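Phospholipase/Carboxylesterase (Dyadobacter fermentans, PDB 4H0C) probably hydrolyses carboxylic esters, possibly including palmitoyl groups on proteins, as an alpha/beta hydrolase of the phospholipase/carboxylesterase family. Local coordinates at residues Y5-V18 / M50-P64. Numbering follows the deposited sequence.
Sequences YTHSKQIITSGVPV and MAIYAPQATNNSWYP
Ser61 O takes the hydroxyl of Tyr5, OH to O 2.8 Å, from above its carbonyl plane, while CE1 of His7 comes within 3.1 Å of the same Ser61 O. The imidazole of His7 is gripped at its edge by two backbone groups: ND1 accepts from Thr58 N at 3.0 Å, almost exactly in the ring plane, and NE2 donates to Trp62 O at 2.8 Å, a fairly straight bond (159°). These bonds place the proton on NE2 and fix the ring's rotation. CE3 of Trp62 sits over the centre of one imidazole face, an edge-to-face pair with planes 55° apart. Were His7 replaced by alanine, Thr58 N and Trp62 O would probably lose these mates, and a gap would open at the indole edge where the ring had packed. The indole also stacks on His29 and touches the probable nucleophile elbow, so the contact reaches toward the likely active site. With CG set between its backbone N and carbonyl carbon (chi1 63°), Tyr5 lays its ring beneath Asn59, whose ND2 stands 3.4 Å above the ring centre. A water joins Ser8 O, Gln56 O and Thr58 OG1. Beyond it, strand 11-15, at one edge of the alpha/beta-hydrolase sheet, runs antiparallel to strand 50-55. Ile12 and Ala54 exchange backbone bonds, as do Ser14 and Ile52, and Val16 N adds one to Met50 O. On the face toward helix 77-94, Thr13 CG2 makes a CH-pi contact over the Tyr53 ring, 4.0 Å from its centroid, while Ile11 CG2 meets CD1 of that ring. Val18 CG2 approaches the ring's far edge, 3.4 Å from Tyr53 OH, and also packs on Ala51 CB.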
ATOM      1  N   TYR A   5      11.566  -7.389  15.573  1.00 16.44           N
ATOM      2  CA  TYR A   5      12.283  -7.887  14.400  1.00 18.62           C
ATOM      3  C   TYR A   5      12.476  -6.813  13.338  1.00 19.36           C
ATOM      4  O   TYR A   5      11.804  -5.775  13.364  1.00 21.77           O
ATOM      5  CB  TYR A   5      11.643  -9.172  13.829  1.00 21.12           C
ATOM      6  CG  TYR A   5      10.214  -9.072  13.305  1.00 18.04           C
ATOM      7  CD1 TYR A   5       9.958  -8.942  11.928  1.00 18.17           C
ATOM      8  CD2 TYR A   5       9.129  -9.189  14.171  1.00 18.68           C
ATOM      9  CE1 TYR A   5       8.664  -8.873  11.442  1.00 17.31           C
ATOM     10  CE2 TYR A   5       7.821  -9.137  13.696  1.00 18.94           C
ATOM     11  CZ  TYR A   5       7.595  -8.973  12.330  1.00 19.49           C
ATOM     12  OH  TYR A   5       6.315  -8.911  11.835  1.00 20.66           O
ATOM     13  N   THR A   6      13.441  -7.073  12.446  1.00 20.21           N
ATOM     14  CA  THR A   6      13.858  -6.189  11.370  1.00 20.85           C
ATOM     15  C   THR A   6      13.391  -6.777  10.051  1.00 20.29           C
ATOM     16  O   THR A   6      13.472  -7.981   9.858  1.00 22.77           O
ATOM     17  CB  THR A   6      15.415  -6.138  11.325  1.00 25.16           C
ATOM     18  OG1 THR A   6      15.903  -5.614  12.558  1.00 29.78           O
ATOM     19  CG2 THR A   6      15.948  -5.291  10.178  1.00 25.76           C
ATOM     20  N   HIS A   7      12.917  -5.929   9.139  1.00 17.92           N
ATOM     21  CA  HIS A   7      12.756  -6.361   7.751  1.00 16.70           C
ATOM     22  C   HIS A   7      14.042  -6.102   7.050  1.00 19.25           C
ATOM     23  O   HIS A   7      14.428  -4.950   6.837  1.00 24.07           O
ATOM     24  CB  HIS A   7      11.589  -5.666   7.082  1.00 17.01           C
ATOM     25  CG  HIS A   7      10.277  -6.003   7.721  1.00 15.97           C
ATOM     26  ND1 HIS A   7       9.705  -7.227   7.591  1.00 15.92           N
ATOM     27  CD2 HIS A   7       9.439  -5.260   8.556  1.00 13.32           C
ATOM     28  CE1 HIS A   7       8.557  -7.267   8.294  1.00 14.28           C
ATOM     29  NE2 HIS A   7       8.384  -6.074   8.887  1.00 13.33           N
ATOM     30  N   SER A   8      14.758  -7.178   6.735  1.00 18.89           N
ATOM     31  CA  SER A   8      15.991  -7.047   5.972  1.00 21.12           C
ATOM     32  C   SER A   8      15.676  -6.645   4.523  1.00 20.37           C
ATOM     33  O   SER A   8      14.546  -6.807   4.050  1.00 22.16           O
ATOM     34  CB  SER A   8      16.813  -8.338   6.039  1.00 25.20           C
ATOM     35  OG  SER A   8      16.149  -9.402   5.380  1.00 26.95           O
ATOM     36  N   LYS A   9      16.687  -6.145   3.819  1.00 22.16           N
ATOM     37  CA  LYS A   9      16.523  -5.620   2.458  1.00 25.08           C
ATOM     38  C   LYS A   9      16.365  -6.760   1.444  1.00 22.53           C
ATOM     39  O   LYS A   9      17.318  -7.162   0.784  1.00 29.20           O
ATOM     40  CB  LYS A   9      17.697  -4.702   2.108  1.00 29.00           C
ATOM     41  CG  LYS A   9      17.535  -3.880   0.833  1.00 30.60           C
ATOM     42  CD  LYS A   9      18.620  -2.815   0.754  1.00 38.32           C
ATOM     43  CE  LYS A   9      19.122  -2.605  -0.663  1.00 34.74           C
ATOM     44  NZ  LYS A   9      20.405  -1.833  -0.676  1.00 39.48           N
ATOM     45  N   GLN A  10      15.150  -7.285   1.360  1.00 20.91           N
ATOM     46  CA  GLN A  10      14.791  -8.340   0.420  1.00 20.05           C
ATOM     47  C   GLN A  10      13.818  -7.732  -0.599  1.00 22.62           C
ATOM     48  O   GLN A  10      12.659  -7.459  -0.273  1.00 22.05           O
ATOM     49  CB  GLN A  10      14.111  -9.491   1.158  1.00 21.61           C
ATOM     50  CG  GLN A  10      14.913 -10.204   2.238  1.00 28.25           C
ATOM     51  CD  GLN A  10      14.135 -11.378   2.831  1.00 28.27           C
ATOM     52  OE1 GLN A  10      13.635 -11.310   3.963  1.00 33.32           O
ATOM     53  NE2 GLN A  10      14.019 -12.453   2.064  1.00 31.07           N
ATOM     54  N   ILE A  11      14.291  -7.481  -1.815  1.00 21.22           N
ATOM     55  CA  ILE A  11      13.478  -6.774  -2.810  1.00 21.20           C
ATOM     56  C   ILE A  11      13.463  -7.580  -4.096  1.00 22.34           C
ATOM     57  O   ILE A  11      14.506  -7.790  -4.718  1.00 27.35           O
ATOM     58  CB  ILE A  11      14.010  -5.345  -3.106  1.00 21.55           C
ATOM     59  CG1 ILE A  11      14.016  -4.474  -1.836  1.00 22.18           C
ATOM     60  CG2 ILE A  11      13.154  -4.678  -4.176  1.00 24.86           C
ATOM     61  CD1 ILE A  11      14.982  -3.295  -1.877  1.00 27.85           C
ATOM     62  N   ILE A  12      12.278  -8.007  -4.505  1.00 20.68           N
ATOM     63  CA  ILE A  12      12.105  -8.779  -5.733  1.00 21.84           C
ATOM     64  C   ILE A  12      11.607  -7.849  -6.836  1.00 21.66           C
ATOM     65  O   ILE A  12      10.710  -7.041  -6.609  1.00 26.09           O
ATOM     66  CB  ILE A  12      11.137  -9.949  -5.462  1.00 28.20           C
ATOM     67  CG1 ILE A  12      11.846 -10.965  -4.566  1.00 32.31           C
ATOM     68  CG2 ILE A  12      10.678 -10.619  -6.744  1.00 32.51           C
ATOM     69  CD1 ILE A  12      10.931 -11.984  -3.933  1.00 38.34           C
ATOM     70  N   THR A  13      12.216  -7.929  -8.013  1.00 22.12           N
ATOM     71  CA  THR A  13      11.815  -7.078  -9.127  1.00 21.36           C
ATOM     72  C   THR A  13      11.245  -7.895 -10.292  1.00 23.44           C
ATOM     73  O   THR A  13      11.606  -9.065 -10.485  1.00 26.97           O
ATOM     74  CB  THR A  13      12.975  -6.188  -9.622  1.00 24.65           C
ATOM     75  OG1 THR A  13      14.028  -7.023 -10.103  1.00 29.73           O
ATOM     76  CG2 THR A  13      13.510  -5.293  -8.489  1.00 24.68           C
ATOM     77  N   SER A  14      10.375  -7.257 -11.068  1.00 21.77           N
ATOM     78  CA  SER A  14       9.739  -7.833 -12.250  1.00 19.31           C
ATOM     79  C   SER A  14       9.307  -6.689 -13.198  1.00 18.61           C
ATOM     80  O   SER A  14       9.685  -5.521 -13.012  1.00 18.41           O
ATOM     81  CB  SER A  14       8.524  -8.662 -11.820  1.00 22.27           C
ATOM     82  OG  SER A  14       7.954  -9.361 -12.923  1.00 22.03           O
ATOM     83  N   GLY A  15       8.510  -7.019 -14.210  1.00 18.67           N
ATOM     84  CA  GLY A  15       7.992  -6.000 -15.136  1.00 20.48           C
ATOM     85  C   GLY A  15       9.081  -5.430 -16.025  1.00 18.22           C
ATOM     86  O   GLY A  15      10.010  -6.150 -16.403  1.00 20.29           O
ATOM     87  N   VAL A  16       8.986  -4.137 -16.338  1.00 16.42           N
ATOM     88  CA  VAL A  16       9.937  -3.470 -17.237  1.00 16.64           C
ATOM     89  C   VAL A  16      11.274  -3.230 -16.534  1.00 16.63           C
ATOM     90  O   VAL A  16      11.301  -2.690 -15.433  1.00 15.64           O
ATOM     91  CB  VAL A  16       9.378  -2.103 -17.704  1.00 13.31           C
ATOM     92  CG1 VAL A  16      10.305  -1.450 -18.732  1.00 16.65           C
ATOM     93  CG2 VAL A  16       7.944  -2.253 -18.220  1.00 16.38           C
ATOM     94  N   PRO A  17      12.391  -3.621 -17.170  1.00 18.70           N
ATOM     95  CA  PRO A  17      13.736  -3.296 -16.643  1.00 17.50           C
ATOM     96  C   PRO A  17      13.797  -1.824 -16.250  1.00 17.88           C
ATOM     97  O   PRO A  17      13.381  -0.945 -17.029  1.00 18.94           O
ATOM     98  CB  PRO A  17      14.646  -3.589 -17.837  1.00 22.03           C
ATOM     99  CG  PRO A  17      13.933  -4.701 -18.555  1.00 22.17           C
ATOM    100  CD  PRO A  17      12.467  -4.425 -18.409  1.00 19.23           C
ATOM    101  N   VAL A  18      14.264  -1.553 -15.035  1.00 16.99           N
ATOM    102  CA  VAL A  18      14.078  -0.223 -14.468  1.00 16.76           C
ATOM    103  C   VAL A  18      14.716   0.908 -15.289  1.00 18.15           C
ATOM    104  O   VAL A  18      14.176   2.010 -15.345  1.00 17.82           O
ATOM    105  CB  VAL A  18      14.453  -0.185 -12.969  1.00 17.65           C
ATOM    106  CG1 VAL A  18      15.956  -0.216 -12.809  1.00 18.47           C
ATOM    107  CG2 VAL A  18      13.815   1.020 -12.284  1.00 18.33           C
HETATM  108  N   MSE A  50       5.206  -0.656 -16.089  1.00 14.79           N
HETATM  109  CA  MSE A  50       5.906  -0.424 -14.819  1.00 15.01           C
HETATM  110  C   MSE A  50       7.078  -1.369 -14.576  1.00 15.28           C
HETATM  111  O   MSE A  50       7.016  -2.581 -14.887  1.00 15.75           O
HETATM  112  CB  MSE A  50       4.980  -0.559 -13.613  1.00 15.09           C
HETATM  113  CG  MSE A  50       4.041   0.651 -13.345  1.00 16.77           C
HETATM  114 SE   MSE A  50       2.717   0.780 -14.755  0.75 16.00          SE
HETATM  115  CE  MSE A  50       1.485   1.909 -13.773  1.00 19.44           C
ATOM    116  N   ALA A  51       8.133  -0.792 -14.000  1.00 12.50           N
ATOM    117  CA  ALA A  51       9.143  -1.572 -13.294  1.00 12.18           C
ATOM    118  C   ALA A  51       8.470  -1.963 -11.982  1.00 14.14           C
ATOM    119  O   ALA A  51       7.973  -1.102 -11.266  1.00 14.18           O
ATOM    120  CB  ALA A  51      10.400  -0.745 -13.053  1.00 14.34           C
ATOM    121  N   ILE A  52       8.447  -3.253 -11.672  1.00 14.41           N
ATOM    122  CA  ILE A  52       7.741  -3.752 -10.475  1.00 14.52           C
ATOM    123  C   ILE A  52       8.750  -4.074  -9.385  1.00 14.97           C
ATOM    124  O   ILE A  52       9.697  -4.835  -9.624  1.00 17.32           O
ATOM    125  CB  ILE A  52       6.898  -5.004 -10.811  1.00 15.13           C
ATOM    126  CG1 ILE A  52       5.806  -4.667 -11.844  1.00 15.60           C
ATOM    127  CG2 ILE A  52       6.367  -5.681  -9.544  1.00 16.25           C
ATOM    128  CD1 ILE A  52       5.211  -5.898 -12.508  1.00 17.02           C
ATOM    129  N   TYR A  53       8.577  -3.447  -8.218  1.00 12.27           N
ATOM    130  CA  TYR A  53       9.356  -3.764  -7.018  1.00 13.46           C
ATOM    131  C   TYR A  53       8.429  -4.308  -5.946  1.00 14.84           C
ATOM    132  O   TYR A  53       7.439  -3.668  -5.615  1.00 16.54           O
ATOM    133  CB  TYR A  53       9.978  -2.484  -6.448  1.00 14.23           C
ATOM    134  CG  TYR A  53      11.173  -1.981  -7.237  1.00 14.88           C
ATOM    135  CD1 TYR A  53      12.449  -1.950  -6.659  1.00 18.17           C
ATOM    136  CD2 TYR A  53      11.028  -1.509  -8.540  1.00 15.40           C
ATOM    137  CE1 TYR A  53      13.553  -1.491  -7.373  1.00 20.34           C
ATOM    138  CE2 TYR A  53      12.134  -1.065  -9.264  1.00 17.25           C
ATOM    139  CZ  TYR A  53      13.393  -1.060  -8.664  1.00 21.89           C
ATOM    140  OH  TYR A  53      14.503  -0.624  -9.344  1.00 25.68           O
ATOM    141  N   ALA A  54       8.767  -5.456  -5.363  1.00 15.26           N
ATOM    142  CA  ALA A  54       7.963  -6.028  -4.293  1.00 14.00           C
ATOM    143  C   ALA A  54       8.903  -6.438  -3.152  1.00 15.01           C
ATOM    144  O   ALA A  54       9.626  -7.430  -3.279  1.00 15.82           O
ATOM    145  CB  ALA A  54       7.175  -7.224  -4.799  1.00 16.08           C
ATOM    146  N   PRO A  55       8.922  -5.665  -2.048  1.00 13.82           N
ATOM    147  CA  PRO A  55       9.786  -6.071  -0.941  1.00 15.21           C
ATOM    148  C   PRO A  55       9.176  -7.258  -0.220  1.00 15.09           C
ATOM    149  O   PRO A  55       7.947  -7.368  -0.151  1.00 17.52           O
ATOM    150  CB  PRO A  55       9.814  -4.835  -0.021  1.00 15.02           C
ATOM    151  CG  PRO A  55       8.567  -4.085  -0.335  1.00 15.56           C
ATOM    152  CD  PRO A  55       8.301  -4.343  -1.817  1.00 15.84           C
ATOM    153  N   GLN A  56      10.022  -8.153   0.294  1.00 16.06           N
ATOM    154  CA  GLN A  56       9.538  -9.314   1.031  1.00 17.08           C
ATOM    155  C   GLN A  56       9.638  -9.061   2.529  1.00 15.17           C
ATOM    156  O   GLN A  56      10.717  -8.729   3.022  1.00 17.93           O
ATOM    157  CB  GLN A  56      10.372 -10.562   0.672  1.00 19.35           C
ATOM    158  CG  GLN A  56      10.099 -11.758   1.574  1.00 18.69           C
ATOM    159  CD  GLN A  56       8.722 -12.368   1.334  1.00 20.82           C
ATOM    160  OE1 GLN A  56       8.354 -12.662   0.185  1.00 21.06           O
ATOM    161  NE2 GLN A  56       7.954 -12.571   2.417  1.00 21.73           N
ATOM    162  N   ALA A  57       8.539  -9.284   3.253  1.00 16.12           N
ATOM    163  CA  ALA A  57       8.538  -9.117   4.705  1.00 17.21           C
ATOM    164  C   ALA A  57       9.252 -10.272   5.394  1.00 17.63           C
ATOM    165  O   ALA A  57       9.079 -11.442   5.037  1.00 18.40           O
ATOM    166  CB  ALA A  57       7.123  -8.976   5.249  1.00 16.44           C
ATOM    167  N   THR A  58      10.072  -9.919   6.382  1.00 18.17           N
ATOM    168  CA  THR A  58      10.625 -10.894   7.298  1.00 17.66           C
ATOM    169  C   THR A  58       9.452 -11.491   8.064  1.00 17.70           C
ATOM    170  O   THR A  58       8.499 -10.781   8.377  1.00 17.29           O
ATOM    171  CB  THR A  58      11.653 -10.218   8.223  1.00 18.09           C
ATOM    172  OG1 THR A  58      12.767  -9.815   7.416  1.00 19.17           O
ATOM    173  CG2 THR A  58      12.153 -11.166   9.320  1.00 23.26           C
ATOM    174  N   ASN A  59       9.511 -12.801   8.298  1.00 20.46           N
ATOM    175  CA  ASN A  59       8.406 -13.574   8.899  1.00 19.16           C
ATOM    176  C   ASN A  59       7.131 -13.583   8.048  1.00 19.86           C
ATOM    177  O   ASN A  59       6.040 -13.967   8.527  1.00 20.05           O
ATOM    178  CB  ASN A  59       8.126 -13.100  10.322  1.00 21.55           C
ATOM    179  CG  ASN A  59       9.306 -13.335  11.258  1.00 23.75           C
ATOM    180  OD1 ASN A  59       9.979 -14.356  11.156  1.00 26.57           O
ATOM    181  ND2 ASN A  59       9.561 -12.390  12.174  1.00 30.34           N
ATOM    182  N   ASN A  60       7.282 -13.194   6.777  1.00 19.47           N
ATOM    183  CA  ASN A  60       6.158 -13.043   5.843  1.00 20.93           C
ATOM    184  C   ASN A  60       5.042 -12.168   6.427  1.00 18.17           C
ATOM    185  O   ASN A  60       3.868 -12.329   6.080  1.00 18.52           O
ATOM    186  CB  ASN A  60       5.565 -14.406   5.449  1.00 23.27           C
ATOM    187  CG  ASN A  60       6.470 -15.228   4.557  1.00 27.79           C
ATOM    188  OD1 ASN A  60       7.534 -14.793   4.139  1.00 32.63           O
ATOM    189  ND2 ASN A  60       6.032 -16.435   4.258  1.00 32.62           N
ATOM    190  N   SER A  61       5.413 -11.233   7.305  1.00 15.75           N
ATOM    191  CA  SER A  61       4.432 -10.383   7.956  1.00 16.35           C
ATOM    192  C   SER A  61       5.048  -9.045   8.320  1.00 15.06           C
ATOM    193  O   SER A  61       6.067  -8.993   9.033  1.00 15.76           O
ATOM    194  CB  SER A  61       3.869 -11.083   9.207  1.00 16.81           C
ATOM    195  OG  SER A  61       2.954 -10.233   9.900  1.00 17.53           O
ATOM    196  N   TRP A  62       4.426  -7.962   7.832  1.00 15.42           N
ATOM    197  CA  TRP A  62       4.921  -6.590   8.100  1.00 13.51           C
ATOM    198  C   TRP A  62       4.972  -6.206   9.556  1.00 14.02           C
ATOM    199  O   TRP A  62       5.891  -5.506   9.982  1.00 14.52           O
ATOM    200  CB  TRP A  62       4.165  -5.554   7.259  1.00 12.42           C
ATOM    201  CG  TRP A  62       4.313  -5.843   5.784  1.00 12.81           C
ATOM    202  CD1 TRP A  62       3.325  -6.220   4.869  1.00 13.79           C
ATOM    203  CD2 TRP A  62       5.553  -5.774   5.008  1.00 12.36           C
ATOM    204  NE1 TRP A  62       3.865  -6.391   3.617  1.00 14.03           N
ATOM    205  CE2 TRP A  62       5.210  -6.158   3.637  1.00 12.94           C
ATOM    206  CE3 TRP A  62       6.873  -5.478   5.320  1.00 12.41           C
ATOM    207  CZ2 TRP A  62       6.177  -6.208   2.618  1.00 14.65           C
ATOM    208  CZ3 TRP A  62       7.829  -5.523   4.304  1.00 13.57           C
ATOM    209  CH2 TRP A  62       7.485  -5.889   2.981  1.00 13.82           C
ATOM    210  N   TYR A  63       3.996  -6.661  10.329  1.00 12.68           N
ATOM    211  CA  TYR A  63       3.944  -6.348  11.767  1.00 13.74           C
ATOM    212  C   TYR A  63       3.061  -7.429  12.407  1.00 14.44           C
ATOM    213  O   TYR A  63       2.176  -7.984  11.729  1.00 15.83           O
ATOM    214  CB  TYR A  63       3.393  -4.901  11.998  1.00 14.95           C
ATOM    215  CG  TYR A  63       2.182  -4.567  11.153  1.00 14.48           C
ATOM    216  CD1 TYR A  63       0.899  -5.004  11.535  1.00 15.05           C
ATOM    217  CD2 TYR A  63       2.304  -3.872   9.945  1.00 14.19           C
ATOM    218  CE1 TYR A  63      -0.216  -4.738  10.743  1.00 15.47           C
ATOM    219  CE2 TYR A  63       1.200  -3.573   9.179  1.00 14.32           C
ATOM    220  CZ  TYR A  63      -0.050  -4.035   9.564  1.00 14.99           C
ATOM    221  OH  TYR A  63      -1.139  -3.784   8.788  1.00 18.80           O
ATOM    222  N   PRO A  64       3.291  -7.744  13.699  1.00 16.60           N
ATOM    223  CA  PRO A  64       2.746  -8.994  14.280  1.00 16.67           C
ATOM    224  C   PRO A  64       1.245  -9.086  14.576  1.00 16.47           C
ATOM    225  O   PRO A  64       0.701 -10.188  14.596  1.00 15.84           O
ATOM    226  CB  PRO A  64       3.526  -9.140  15.591  1.00 19.28           C
ATOM    227  CG  PRO A  64       3.945  -7.732  15.929  1.00 16.91           C
ATOM    228  CD  PRO A  64       4.273  -7.106  14.595  1.00 15.35           C
TER
HETATM  229  O   HOH W   1      12.549  -8.500   4.957  1.00 20.74           O